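Local coordinates for Cgl0159-like domain-containing protein (Corynebacterium glutamicum, PDB 3FOK) that is of unknown function but belongs to the Cgl0159 family of TIM-barrel proteins and is found in an assembly of five chains, at residues A[11-15]-A[70-74]; A[78-83]-A[284-289]; A[219-225]-A[238-243]. One frame throughout, in Å; residues are numbered along the deposited sequence.

Contact 1: A[11-15]-A[70-74]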
ATOM      1  N   PHE A  11      27.660  13.872  30.266  1.00 21.40           N
ATOM      2  CA  PHE A  11      27.024  14.341  29.044  1.00 20.07           C
ATOM      3  C   PHE A  11      28.046  14.457  27.925  1.00 21.11           C
ATOM      4  O   PHE A  11      27.730  14.212  26.761  1.00 21.44           O
ATOM      5  CB  PHE A  11      26.333  15.687  29.264  1.00 16.46           C
ATOM      6  CG  PHE A  11      24.956  15.565  29.848  1.00 15.19           C
ATOM      7  CD1 PHE A  11      24.077  14.598  29.376  1.00 13.19           C
ATOM      8  CD2 PHE A  11      24.529  16.420  30.857  1.00 15.39           C
ATOM      9  CE1 PHE A  11      22.794  14.480  29.894  1.00 14.54           C
ATOM     10  CE2 PHE A  11      23.239  16.312  31.386  1.00 15.37           C
ATOM     11  CZ  PHE A  11      22.371  15.336  30.901  1.00 14.42           C
ATOM     12  N   GLU A  12      29.271  14.830  28.272  1.00 21.50           N
ATOM     13  CA  GLU A  12      30.308  14.942  27.259  1.00 23.71           C
ATOM     14  C   GLU A  12      30.568  13.548  26.700  1.00 22.60           C
ATOM     15  O   GLU A  12      30.777  13.379  25.503  1.00 23.45           O
ATOM     16  CB  GLU A  12      31.602  15.513  27.851  1.00 26.42           C
ATOM     17  CG  GLU A  12      32.696  15.683  26.815  1.00 30.10           C
ATOM     18  CD  GLU A  12      32.281  16.624  25.694  1.00 35.02           C
ATOM     19  OE1 GLU A  12      32.853  16.529  24.586  1.00 35.52           O
ATOM     20  OE2 GLU A  12      31.389  17.471  25.927  1.00 36.15           O
ATOM     21  N   ALA A  13      30.541  12.550  27.576  1.00 21.51           N
ATOM     22  CA  ALA A  13      30.766  11.168  27.176  1.00 20.91           C
ATOM     23  C   ALA A  13      29.617  10.658  26.306  1.00 21.01           C
ATOM     24  O   ALA A  13      29.849   9.957  25.321  1.00 21.68           O
ATOM     25  CB  ALA A  13      30.921  10.288  28.412  1.00 21.16           C
ATOM     26  N   LEU A  14      28.383  11.007  26.674  1.00 20.00           N
ATOM     27  CA  LEU A  14      27.197  10.593  25.919  1.00 18.61           C
ATOM     28  C   LEU A  14      27.242  11.153  24.505  1.00 19.15           C
ATOM     29  O   LEU A  14      27.133  10.409  23.536  1.00 20.97           O
ATOM     30  CB  LEU A  14      25.920  11.072  26.624  1.00 17.10           C
ATOM     31  CG  LEU A  14      24.569  11.037  25.888  1.00 15.41           C
ATOM     32  CD1 LEU A  14      24.210   9.622  25.461  1.00 14.16           C
ATOM     33  CD2 LEU A  14      23.492  11.591  26.808  1.00 14.10           C
ATOM     34  N   ARG A  15      27.394  12.468  24.391  1.00 19.63           N
ATOM     35  CA  ARG A  15      27.472  13.112  23.083  1.00 19.52           C
ATOM     36  C   ARG A  15      28.624  12.500  22.314  1.00 19.62           C
ATOM     37  O   ARG A  15      28.494  12.115  21.152  1.00 18.76           O
ATOM     38  CB  ARG A  15      27.747  14.613  23.217  1.00 18.36           C
ATOM     39  CG  ARG A  15      26.581  15.473  23.648  1.00 17.44           C
ATOM     40  CD  ARG A  15      26.921  16.941  23.410  1.00 17.20           C
ATOM     41  NE  ARG A  15      28.045  17.394  24.223  1.00 16.46           N
ATOM     42  CZ  ARG A  15      27.922  17.945  25.425  1.00 17.06           C
ATOM     43  NH1 ARG A  15      26.721  18.116  25.959  1.00 17.00           N
ATOM     44  NH2 ARG A  15      28.999  18.327  26.096  1.00 16.65           N
ATOM     45  N   TYR A  70      18.673  18.232  27.748  1.00 21.19           N
ATOM     46  CA  TYR A  70      19.595  17.962  28.847  1.00 21.41           C
ATOM     47  C   TYR A  70      18.884  18.035  30.193  1.00 22.98           C
ATOM     48  O   TYR A  70      19.144  17.224  31.080  1.00 23.59           O
ATOM     49  CB  TYR A  70      20.766  18.936  28.803  1.00 19.52           C
ATOM     50  CG  TYR A  70      21.708  18.659  27.654  1.00 18.46           C
ATOM     51  CD1 TYR A  70      22.694  17.678  27.757  1.00 16.98           C
ATOM     52  CD2 TYR A  70      21.580  19.343  26.444  1.00 17.26           C
ATOM     53  CE1 TYR A  70      23.531  17.387  26.678  1.00 18.16           C
ATOM     54  CE2 TYR A  70      22.405  19.058  25.367  1.00 16.93           C
ATOM     55  CZ  TYR A  70      23.376  18.082  25.487  1.00 17.96           C
ATOM     56  OH  TYR A  70      24.187  17.797  24.415  1.00 19.32           O
ATOM     57  N   GLU A  71      17.978  18.996  30.346  1.00 24.77           N
ATOM     58  CA  GLU A  71      17.240  19.118  31.597  1.00 26.51           C
ATOM     59  C   GLU A  71      16.220  17.994  31.684  1.00 25.76           C
ATOM     60  O   GLU A  71      15.942  17.484  32.764  1.00 26.28           O
ATOM     61  CB  GLU A  71      16.508  20.458  31.687  1.00 29.45           C
ATOM     62  CG  GLU A  71      17.383  21.678  31.524  1.00 34.30           C
ATOM     63  CD  GLU A  71      16.681  22.950  31.960  1.00 37.61           C
ATOM     64  OE1 GLU A  71      15.436  23.010  31.850  1.00 39.81           O
ATOM     65  OE2 GLU A  71      17.375  23.894  32.398  1.00 38.02           O
ATOM     66  N   LEU A  72      15.659  17.614  30.541  1.00 24.79           N
ATOM     67  CA  LEU A  72      14.676  16.541  30.507  1.00 23.37           C
ATOM     68  C   LEU A  72      15.345  15.285  31.050  1.00 23.08           C
ATOM     69  O   LEU A  72      14.786  14.589  31.894  1.00 23.20           O
ATOM     70  CB  LEU A  72      14.199  16.287  29.075  1.00 23.82           C
ATOM     71  CG  LEU A  72      12.824  15.632  28.875  1.00 24.84           C
ATOM     72  CD1 LEU A  72      12.738  15.090  27.457  1.00 24.44           C
ATOM     73  CD2 LEU A  72      12.607  14.504  29.871  1.00 25.05           C
ATOM     74  N   LEU A  73      16.553  15.008  30.568  1.00 22.36           N
ATOM     75  CA  LEU A  73      17.298  13.839  31.011  1.00 23.06           C
ATOM     76  C   LEU A  73      17.629  13.915  32.500  1.00 24.07           C
ATOM     77  O   LEU A  73      17.553  12.908  33.204  1.00 22.80           O
ATOM     78  CB  LEU A  73      18.578  13.681  30.181  1.00 22.44           C
ATOM     79  CG  LEU A  73      18.374  13.280  28.711  1.00 21.62           C
ATOM     80  CD1 LEU A  73      19.705  13.294  27.971  1.00 20.95           C
ATOM     81  CD2 LEU A  73      17.742  11.902  28.643  1.00 19.20           C
ATOM     82  N   GLU A  74      17.987  15.103  32.982  1.00 25.19           N
ATOM     83  CA  GLU A  74      18.310  15.278  34.396  1.00 27.19           C
ATOM     84  C   GLU A  74      17.079  14.977  35.241  1.00 27.09           C
ATOM     85  O   GLU A  74      17.137  14.208  36.201  1.00 27.86           O
ATOM     86  CB  GLU A  74      18.767  16.713  34.677  1.00 29.12           C
ATOM     87  CG  GLU A  74      20.185  16.839  35.232  1.00 34.07           C
ATOM     88  CD  GLU A  74      20.412  16.022  36.495  1.00 36.38           C
ATOM     89  OE1 GLU A  74      19.721  16.263  37.510  1.00 38.04           O
ATOM     90  OE2 GLU A  74      21.290  15.136  36.471  1.00 37.63           O
TER

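Contact 2: A[78-83]-A[284-289]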
ATOM      1  N   ILE A  78      16.665  11.954  37.982  1.00 25.73           N
ATOM      2  CA  ILE A  78      16.230  12.157  39.357  1.00 24.89           C
ATOM      3  C   ILE A  78      15.084  11.205  39.676  1.00 24.87           C
ATOM      4  O   ILE A  78      15.125  10.477  40.669  1.00 25.00           O
ATOM      5  CB  ILE A  78      15.757  13.610  39.583  1.00 24.36           C
ATOM      6  CG1 ILE A  78      16.951  14.564  39.483  1.00 24.97           C
ATOM      7  CG2 ILE A  78      15.079  13.737  40.941  1.00 23.09           C
ATOM      8  CD1 ILE A  78      16.581  16.027  39.612  1.00 22.82           C
ATOM      9  N   ALA A  79      14.062  11.217  38.826  1.00 24.29           N
ATOM     10  CA  ALA A  79      12.905  10.353  39.015  1.00 22.96           C
ATOM     11  C   ALA A  79      13.330   8.889  39.142  1.00 23.44           C
ATOM     12  O   ALA A  79      12.891   8.187  40.049  1.00 23.71           O
ATOM     13  CB  ALA A  79      11.939  10.516  37.852  1.00 21.91           C
ATOM     14  N   LEU A  80      14.197   8.438  38.239  1.00 23.54           N
ATOM     15  CA  LEU A  80      14.671   7.057  38.249  1.00 23.70           C
ATOM     16  C   LEU A  80      15.510   6.700  39.469  1.00 24.51           C
ATOM     17  O   LEU A  80      15.639   5.525  39.811  1.00 23.58           O
ATOM     18  CB  LEU A  80      15.487   6.758  36.987  1.00 22.26           C
ATOM     19  CG  LEU A  80      14.754   6.698  35.645  1.00 24.04           C
ATOM     20  CD1 LEU A  80      15.751   6.367  34.542  1.00 22.13           C
ATOM     21  CD2 LEU A  80      13.651   5.645  35.701  1.00 22.18           C
ATOM     22  N   SER A  81      16.086   7.705  40.121  1.00 25.71           N
ATOM     23  CA  SER A  81      16.919   7.451  41.292  1.00 26.19           C
ATOM     24  C   SER A  81      16.092   7.289  42.562  1.00 26.99           C
ATOM     25  O   SER A  81      16.553   6.706  43.541  1.00 26.66           O
ATOM     26  CB  SER A  81      17.922   8.588  41.486  1.00 23.76           C
ATOM     27  OG  SER A  81      17.264   9.781  41.865  1.00 26.37           O
ATOM     28  N   ARG A  82      14.870   7.809  42.542  1.00 28.06           N
ATOM     29  CA  ARG A  82      13.996   7.722  43.705  1.00 29.27           C
ATOM     30  C   ARG A  82      13.467   6.307  43.879  1.00 29.99           C
ATOM     31  O   ARG A  82      13.069   5.658  42.910  1.00 32.22           O
ATOM     32  CB  ARG A  82      12.820   8.685  43.554  1.00 28.69           C
ATOM     33  CG  ARG A  82      13.235  10.098  43.189  1.00 32.06           C
ATOM     34  CD  ARG A  82      14.264  10.634  44.160  1.00 32.73           C
ATOM     35  NE  ARG A  82      13.754  10.660  45.527  1.00 35.70           N
ATOM     36  CZ  ARG A  82      14.446  11.100  46.573  1.00 35.54           C
ATOM     37  NH1 ARG A  82      15.682  11.551  46.410  1.00 35.31           N
ATOM     38  NH2 ARG A  82      13.900  11.094  47.780  1.00 35.52           N
ATOM     39  N   PRO A  83      13.469   5.797  45.119  1.00 29.60           N
ATOM     40  CA  PRO A  83      12.963   4.441  45.331  1.00 29.30           C
ATOM     41  C   PRO A  83      11.486   4.396  44.959  1.00 29.02           C
ATOM     42  O   PRO A  83      10.756   5.366  45.180  1.00 29.21           O
ATOM     43  CB  PRO A  83      13.200   4.215  46.823  1.00 28.83           C
ATOM     44  CG  PRO A  83      13.058   5.597  47.393  1.00 29.22           C
ATOM     45  CD  PRO A  83      13.836   6.428  46.399  1.00 29.35           C
ATOM     46  N   VAL A 284      11.053  18.042  41.841  1.00 35.65           N
ATOM     47  CA  VAL A 284      10.820  16.774  41.165  1.00 32.10           C
ATOM     48  C   VAL A 284      10.954  15.577  42.104  1.00 30.57           C
ATOM     49  O   VAL A 284      10.124  14.664  42.084  1.00 30.94           O
ATOM     50  CB  VAL A 284      11.820  16.600  40.004  1.00 31.69           C
ATOM     51  CG1 VAL A 284      11.690  15.213  39.400  1.00 30.92           C
ATOM     52  CG2 VAL A 284      11.580  17.667  38.959  1.00 31.21           C
ATOM     53  N   ALA A 285      12.006  15.580  42.918  1.00 27.61           N
ATOM     54  CA  ALA A 285      12.243  14.490  43.853  1.00 24.44           C
ATOM     55  C   ALA A 285      11.047  14.306  44.780  1.00 23.20           C
ATOM     56  O   ALA A 285      10.678  13.183  45.120  1.00 20.54           O
ATOM     57  CB  ALA A 285      13.495  14.769  44.667  1.00 22.40           C
ATOM     58  N   ALA A 286      10.442  15.420  45.179  1.00 23.00           N
ATOM     59  CA  ALA A 286       9.295  15.394  46.078  1.00 23.69           C
ATOM     60  C   ALA A 286       8.045  14.854  45.397  1.00 24.91           C
ATOM     61  O   ALA A 286       7.346  14.003  45.951  1.00 26.00           O
ATOM     62  CB  ALA A 286       9.029  16.787  46.618  1.00 22.35           C
ATOM     63  N   ALA A 287       7.758  15.354  44.199  1.00 25.06           N
ATOM     64  CA  ALA A 287       6.586  14.905  43.464  1.00 24.96           C
ATOM     65  C   ALA A 287       6.677  13.402  43.184  1.00 25.46           C
ATOM     66  O   ALA A 287       5.716  12.666  43.401  1.00 24.99           O
ATOM     67  CB  ALA A 287       6.459  15.680  42.160  1.00 25.25           C
ATOM     68  N   VAL A 288       7.835  12.946  42.717  1.00 23.95           N
ATOM     69  CA  VAL A 288       8.014  11.534  42.407  1.00 24.10           C
ATOM     70  C   VAL A 288       7.856  10.628  43.636  1.00 25.11           C
ATOM     71  O   VAL A 288       7.334   9.515  43.519  1.00 24.40           O
ATOM     72  CB  VAL A 288       9.391  11.281  41.747  1.00 23.56           C
ATOM     73  CG1 VAL A 288       9.546   9.806  41.408  1.00 22.10           C
ATOM     74  CG2 VAL A 288       9.518  12.121  40.481  1.00 20.51           C
ATOM     75  N   ASP A 289       8.295  11.095  44.806  1.00 25.29           N
ATOM     76  CA  ASP A 289       8.168  10.296  46.028  1.00 24.45           C
ATOM     77  C   ASP A 289       6.706  10.125  46.417  1.00 25.31           C
ATOM     78  O   ASP A 289       6.279   9.036  46.798  1.00 24.92           O
ATOM     79  CB  ASP A 289       8.916  10.945  47.194  1.00 24.03           C
ATOM     80  CG  ASP A 289      10.421  10.811  47.072  1.00 26.23           C
ATOM     81  OD1 ASP A 289      10.897   9.718  46.692  1.00 27.06           O
ATOM     82  OD2 ASP A 289      11.133  11.793  47.372  1.00 27.33           O
TER
HETATM   83  O   HOH W   1      10.404   7.212  47.072  1.00 28.40           O

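Contact 3: A[219-225]-A[238-243]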
ATOM      1  N   THR A 219      -2.254  -7.301  26.260  1.00 17.86           N
ATOM      2  CA  THR A 219      -2.545  -5.881  26.210  1.00 18.32           C
ATOM      3  C   THR A 219      -3.022  -5.279  27.525  1.00 17.23           C
ATOM      4  O   THR A 219      -3.856  -5.842  28.228  1.00 15.20           O
ATOM      5  CB  THR A 219      -3.557  -5.558  25.081  1.00 17.78           C
ATOM      6  OG1 THR A 219      -4.870  -5.424  25.630  1.00 21.25           O
ATOM      7  CG2 THR A 219      -3.562  -6.669  24.039  1.00 15.78           C
ATOM      8  N   TRP A 220      -2.450  -4.122  27.838  1.00 17.64           N
ATOM      9  CA  TRP A 220      -2.758  -3.360  29.038  1.00 18.29           C
ATOM     10  C   TRP A 220      -3.461  -2.083  28.605  1.00 19.35           C
ATOM     11  O   TRP A 220      -3.463  -1.728  27.430  1.00 19.41           O
ATOM     12  CB  TRP A 220      -1.473  -2.972  29.774  1.00 17.46           C
ATOM     13  CG  TRP A 220      -0.773  -4.092  30.466  1.00 17.01           C
ATOM     14  CD1 TRP A 220      -0.399  -5.285  29.926  1.00 18.04           C
ATOM     15  CD2 TRP A 220      -0.332  -4.111  31.827  1.00 17.66           C
ATOM     16  NE1 TRP A 220       0.250  -6.052  30.865  1.00 16.74           N
ATOM     17  CE2 TRP A 220       0.305  -5.355  32.044  1.00 17.30           C
ATOM     18  CE3 TRP A 220      -0.410  -3.197  32.888  1.00 16.82           C
ATOM     19  CZ2 TRP A 220       0.859  -5.711  33.277  1.00 17.67           C
ATOM     20  CZ3 TRP A 220       0.143  -3.548  34.118  1.00 16.75           C
ATOM     21  CH2 TRP A 220       0.769  -4.796  34.300  1.00 18.94           C
HETATM   22  N   MSE A 221      -4.047  -1.388  29.567  1.00 21.66           N
HETATM   23  CA  MSE A 221      -4.733  -0.138  29.299  1.00 22.98           C
HETATM   24  C   MSE A 221      -4.044   0.965  30.089  1.00 21.71           C
HETATM   25  O   MSE A 221      -3.601   0.756  31.217  1.00 19.96           O
HETATM   26  CB  MSE A 221      -6.202  -0.218  29.732  1.00 26.26           C
HETATM   27  CG  MSE A 221      -7.068  -1.165  28.920  1.00 32.23           C
HETATM   28 SE   MSE A 221      -7.546  -0.475  27.175  1.00 40.73          SE
HETATM   29  CE  MSE A 221      -6.456  -1.611  26.073  1.00 38.34           C
ATOM     30  N   LYS A 222      -3.942   2.133  29.474  1.00 21.08           N
ATOM     31  CA  LYS A 222      -3.350   3.301  30.109  1.00 21.28           C
ATOM     32  C   LYS A 222      -4.514   4.281  30.032  1.00 20.77           C
ATOM     33  O   LYS A 222      -4.789   4.846  28.978  1.00 19.48           O
ATOM     34  CB  LYS A 222      -2.154   3.793  29.295  1.00 21.99           C
ATOM     35  CG  LYS A 222      -1.371   4.938  29.915  1.00 23.17           C
ATOM     36  CD  LYS A 222      -0.241   5.351  28.979  1.00 25.05           C
ATOM     37  CE  LYS A 222       0.449   6.619  29.438  1.00 25.30           C
ATOM     38  NZ  LYS A 222       1.383   7.119  28.392  1.00 26.59           N
ATOM     39  N   LEU A 223      -5.216   4.451  31.148  1.00 21.04           N
ATOM     40  CA  LEU A 223      -6.387   5.316  31.182  1.00 20.77           C
ATOM     41  C   LEU A 223      -6.249   6.576  32.021  1.00 22.64           C
ATOM     42  O   LEU A 223      -5.396   6.661  32.905  1.00 23.65           O
ATOM     43  CB  LEU A 223      -7.590   4.523  31.698  1.00 20.60           C
ATOM     44  CG  LEU A 223      -7.887   3.172  31.044  1.00 19.88           C
ATOM     45  CD1 LEU A 223      -9.084   2.540  31.727  1.00 18.02           C
ATOM     46  CD2 LEU A 223      -8.149   3.352  29.561  1.00 19.49           C
ATOM     47  N   PRO A 224      -7.097   7.580  31.742  1.00 22.78           N
ATOM     48  CA  PRO A 224      -7.080   8.845  32.477  1.00 23.69           C
ATOM     49  C   PRO A 224      -8.001   8.724  33.689  1.00 25.47           C
ATOM     50  O   PRO A 224      -9.047   8.073  33.608  1.00 26.55           O
ATOM     51  CB  PRO A 224      -7.616   9.832  31.452  1.00 23.35           C
ATOM     52  CG  PRO A 224      -8.666   9.019  30.769  1.00 22.37           C
ATOM     53  CD  PRO A 224      -7.971   7.682  30.557  1.00 21.34           C
ATOM     54  N   VAL A 225      -7.613   9.324  34.810  1.00 26.35           N
ATOM     55  CA  VAL A 225      -8.450   9.274  36.002  1.00 26.73           C
ATOM     56  C   VAL A 225      -9.606  10.221  35.742  1.00 28.48           C
ATOM     57  O   VAL A 225      -9.431  11.436  35.685  1.00 28.59           O
ATOM     58  CB  VAL A 225      -7.680   9.716  37.253  1.00 26.66           C
ATOM     59  CG1 VAL A 225      -8.582   9.638  38.473  1.00 25.42           C
ATOM     60  CG2 VAL A 225      -6.457   8.833  37.438  1.00 24.84           C
HETATM   61  N   MSE A 238      -8.657  -6.180  31.896  1.00 24.71           N
HETATM   62  CA  MSE A 238      -7.241  -5.991  31.625  1.00 26.11           C
HETATM   63  C   MSE A 238      -6.473  -5.125  32.606  1.00 23.39           C
HETATM   64  O   MSE A 238      -7.012  -4.179  33.177  1.00 22.16           O
HETATM   65  CB  MSE A 238      -7.069  -5.433  30.217  1.00 30.11           C
HETATM   66  CG  MSE A 238      -7.660  -6.343  29.169  1.00 35.42           C
HETATM   67 SE   MSE A 238      -7.683  -5.545  27.430  1.00 43.55          SE
HETATM   68  CE  MSE A 238      -7.633  -7.181  26.386  1.00 41.36           C
ATOM     69  N   PRO A 239      -5.188  -5.452  32.815  1.00 21.20           N
ATOM     70  CA  PRO A 239      -4.337  -4.692  33.732  1.00 20.87           C
ATOM     71  C   PRO A 239      -4.302  -3.244  33.265  1.00 21.34           C
ATOM     72  O   PRO A 239      -4.074  -2.966  32.087  1.00 19.05           O
ATOM     73  CB  PRO A 239      -2.987  -5.398  33.619  1.00 20.24           C
ATOM     74  CG  PRO A 239      -3.021  -6.009  32.250  1.00 20.23           C
ATOM     75  CD  PRO A 239      -4.426  -6.528  32.160  1.00 19.79           C
ATOM     76  N   THR A 240      -4.544  -2.328  34.193  1.00 22.59           N
ATOM     77  CA  THR A 240      -4.589  -0.913  33.869  1.00 22.45           C
ATOM     78  C   THR A 240      -3.593  -0.054  34.636  1.00 23.10           C
ATOM     79  O   THR A 240      -3.290  -0.305  35.800  1.00 24.30           O
ATOM     80  CB  THR A 240      -6.009  -0.361  34.120  1.00 23.13           C
ATOM     81  OG1 THR A 240      -6.944  -1.067  33.296  1.00 23.92           O
ATOM     82  CG2 THR A 240      -6.080   1.122  33.798  1.00 25.60           C
ATOM     83  N   LEU A 241      -3.084   0.963  33.954  1.00 23.60           N
ATOM     84  CA  LEU A 241      -2.146   1.910  34.538  1.00 24.33           C
ATOM     85  C   LEU A 241      -2.767   3.285  34.333  1.00 25.21           C
ATOM     86  O   LEU A 241      -3.349   3.563  33.284  1.00 25.19           O
ATOM     87  CB  LEU A 241      -0.786   1.826  33.841  1.00 24.17           C
ATOM     88  CG  LEU A 241      -0.018   0.524  34.085  1.00 25.27           C
ATOM     89  CD1 LEU A 241       1.224   0.487  33.217  1.00 23.38           C
ATOM     90  CD2 LEU A 241       0.353   0.417  35.558  1.00 24.62           C
ATOM     91  N   LEU A 242      -2.655   4.139  35.339  1.00 26.77           N
ATOM     92  CA  LEU A 242      -3.237   5.471  35.264  1.00 28.34           C
ATOM     93  C   LEU A 242      -2.247   6.512  34.763  1.00 29.75           C
ATOM     94  O   LEU A 242      -1.044   6.411  35.001  1.00 30.19           O
ATOM     95  CB  LEU A 242      -3.764   5.875  36.641  1.00 27.79           C
ATOM     96  CG  LEU A 242      -4.631   4.816  37.331  1.00 26.66           C
ATOM     97  CD1 LEU A 242      -5.013   5.297  38.719  1.00 26.37           C
ATOM     98  CD2 LEU A 242      -5.867   4.530  36.495  1.00 25.77           C
ATOM     99  N   LEU A 243      -2.766   7.511  34.059  1.00 31.77           N
ATOM    100  CA  LEU A 243      -1.948   8.588  33.520  1.00 32.39           C
ATOM    101  C   LEU A 243      -2.352   9.914  34.160  1.00 32.84           C
ATOM    102  O   LEU A 243      -3.498  10.093  34.563  1.00 31.90           O
ATOM    103  CB  LEU A 243      -2.118   8.658  31.998  1.00 32.00           C
ATOM    104  CG  LEU A 243      -3.528   8.907  31.444  1.00 32.99           C
ATOM    105  CD1 LEU A 243      -3.835  10.400  31.454  1.00 30.38           C
ATOM    106  CD2 LEU A 243      -3.618   8.377  30.023  1.00 33.23           C
TER

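Contact 1: A[11-15]-A[70-74]
The phenol oxygen of Tyr70 takes a hydrogen bond from the guanidinium of Arg15. NH1 of Arg15 lies 3.0 Å from OH of Tyr70, and the N-H points almost straight at it (164°). The hydroxyl sits close to the guanidinium plane, so it meets the flat group at its edge. The plane of the Tyr70 ring is well turned from that of the guanidinium. The Arg15 chain bends at chi3 (-64°), which helps bring NH1 round to the phenol. Its other terminal nitrogen, NH2, faces Glu12 OE2 in a salt bridge one helical turn back. That contact is modelled very short, so its exact geometry is doubtful. Glu12 also pairs with Arg16.

Beside the polar bond, the rings of Tyr70 and Phe11 form a T-shaped pair. Tyr70 supplies the edge and Phe11 the face. The planes are perpendicular and the centroids lie 4.9 Å apart. CD1 of Tyr70 stands over the middle of the Phe11 ring, 3.7 Å from CG of Phe11. One tyrosine therefore binds helix 8-20 twice, through its hydroxyl and through its ring edge. Leu73 adds an apolar contact one turn along, with CD1 placed 3.8 Å from CE1 of Phe11. The same methyl lies 4.3 Å from CD2 of Leu14, a looser touch.

The short helix axes stay 13.2 Å apart at an angle of 115°, so long side chains bridge the gap. Leu14 and Leu73 both rest on Asp97 of helix 92-100, the next helix along the barrel wall. Tyr70 and Leu73 also pack on Thr236 and Thr237 of a second subunit. Helix 8-20 is thus an N-terminal arm laid against barrel helix 69-81, with helix 92-100 alongside and a subunit interface over the contact.

Contact 2: A[78-83]-A[284-289]
Arg82 reaches across to Val288 and Asp289 from the point where helix 69-81 gives way to loop. Its CB lies 4.1 Å from CG1 of Val288, and CG keeps a similar distance to the same methyl. The chain then bends at chi2 (-53°) and again at chi3 (-60°), which folds the guanidinium back over helix 284-295. NE gives the straighter bond of the salt bridge, 3.2 Å to OD1 of Asp289 at 163°. That oxygen lies in the guanidinium plane. NE meets it from the syn side but tilted out of the carboxylate plane. The two flat groups are well turned from each other, so this is not a flat side-on pair. NH2 sits 2.9 Å from OD2 of Asp289, but the hydrogen bond there is bent and weak. CB of Ala285 lies over one face of the guanidinium, toward its rim.

In the TIM barrel, helix 69-81 follows the first strand, 44-48, and helix 284-295 follows the last, 267-272. The contact therefore joins the first and last helices of the ring where the barrel closes. Deeper in, CB of Ala79 meets CG2 of Val288 at 3.9 Å. Both residues also pack on strand 44-48, Ala79 on Val47 and Val288 on Phe45. Farther back along helix 69-81, CG2 of Ile78 lies 4.0 Å from CG1 of Val284. A water donates to OD1 of Asp289 and to the backbone oxygen of Pro83, tying the carboxylate to the loop as well.

Contact 3: A[219-225]-A[238-243]
Trp220 and Pro239 meet in a CH-pi contact. CG of Pro239 stands 3.2 Å from the centroid of the five-membered ring of Trp220, almost on the ring normal. CB of Pro239 extends over the six-membered part, and CG of Leu241 comes to 3.9 Å from CE3 of Trp220.

The backbones pair as parallel strands. Met221 N bonds to Pro239 O at 3.0 Å, and Leu241 N answers to Met221 O at 2.8 Å. Leu223 N to Leu241 O and Leu243 N to Leu223 O continue the pattern. Next to these bonds, OG1 of Thr240 donates to its own segment, to Met238 O, at 3.1 Å. CG of Leu243 sits between its backbone N and carbonyl carbon (chi1 60°), which lays the side chain against Leu223 O and CB of Pro224. CG of Lys222 passes 4.1 Å from CD2 of Leu243.

Farther out, Phe144 makes an edge-to-face pair with Trp220. Arg18 of a third subunit packs on Met238 and Pro239. Met221 and Met238 are both modelled as selenomethionine.

Strands 219-224 and 240-243 form a beta-alpha-beta unit with helix 229-232 between them. Met221, Leu223, Thr240 and Leu242 share one face of the sheet, where Met221 and Leu223 meet helix 199-210 outside the barrel. Lys222, Leu241 and Leu243 share the other, turned to the barrel interior. There the extended Lys222 chain carries NZ to a salt bridge with Glu182. The outer face is mostly apolar, its Thr240 hydroxyl turned back to Met238 O. Inside, the salt bridge sits beside leucines, and Glu182 probably offsets the closeness of Lys146 to Lys222.

In the fold
The three contacts belong to one TIM barrel and its N-terminal arm. Contacts 1 and 2 share helix 69-81, and their centres lie 18 Å apart. Contact 1 docks helix 8-20 on the earlier part of that helix. Contact 2 joins its end to helix 284-295. Contact 3 lies in the sheet, 22 Å from contact 2 and 31 Å from contact 1 between centres. It sits across the chain's centre from contact 1. Along the chain, contact 1 closes first, and contact 3 is nested within the long loop closed by contact 2. Local strand pairing builds the wall, and a helix pair distant in sequence packs outside the seam where first and last strands close the barrel.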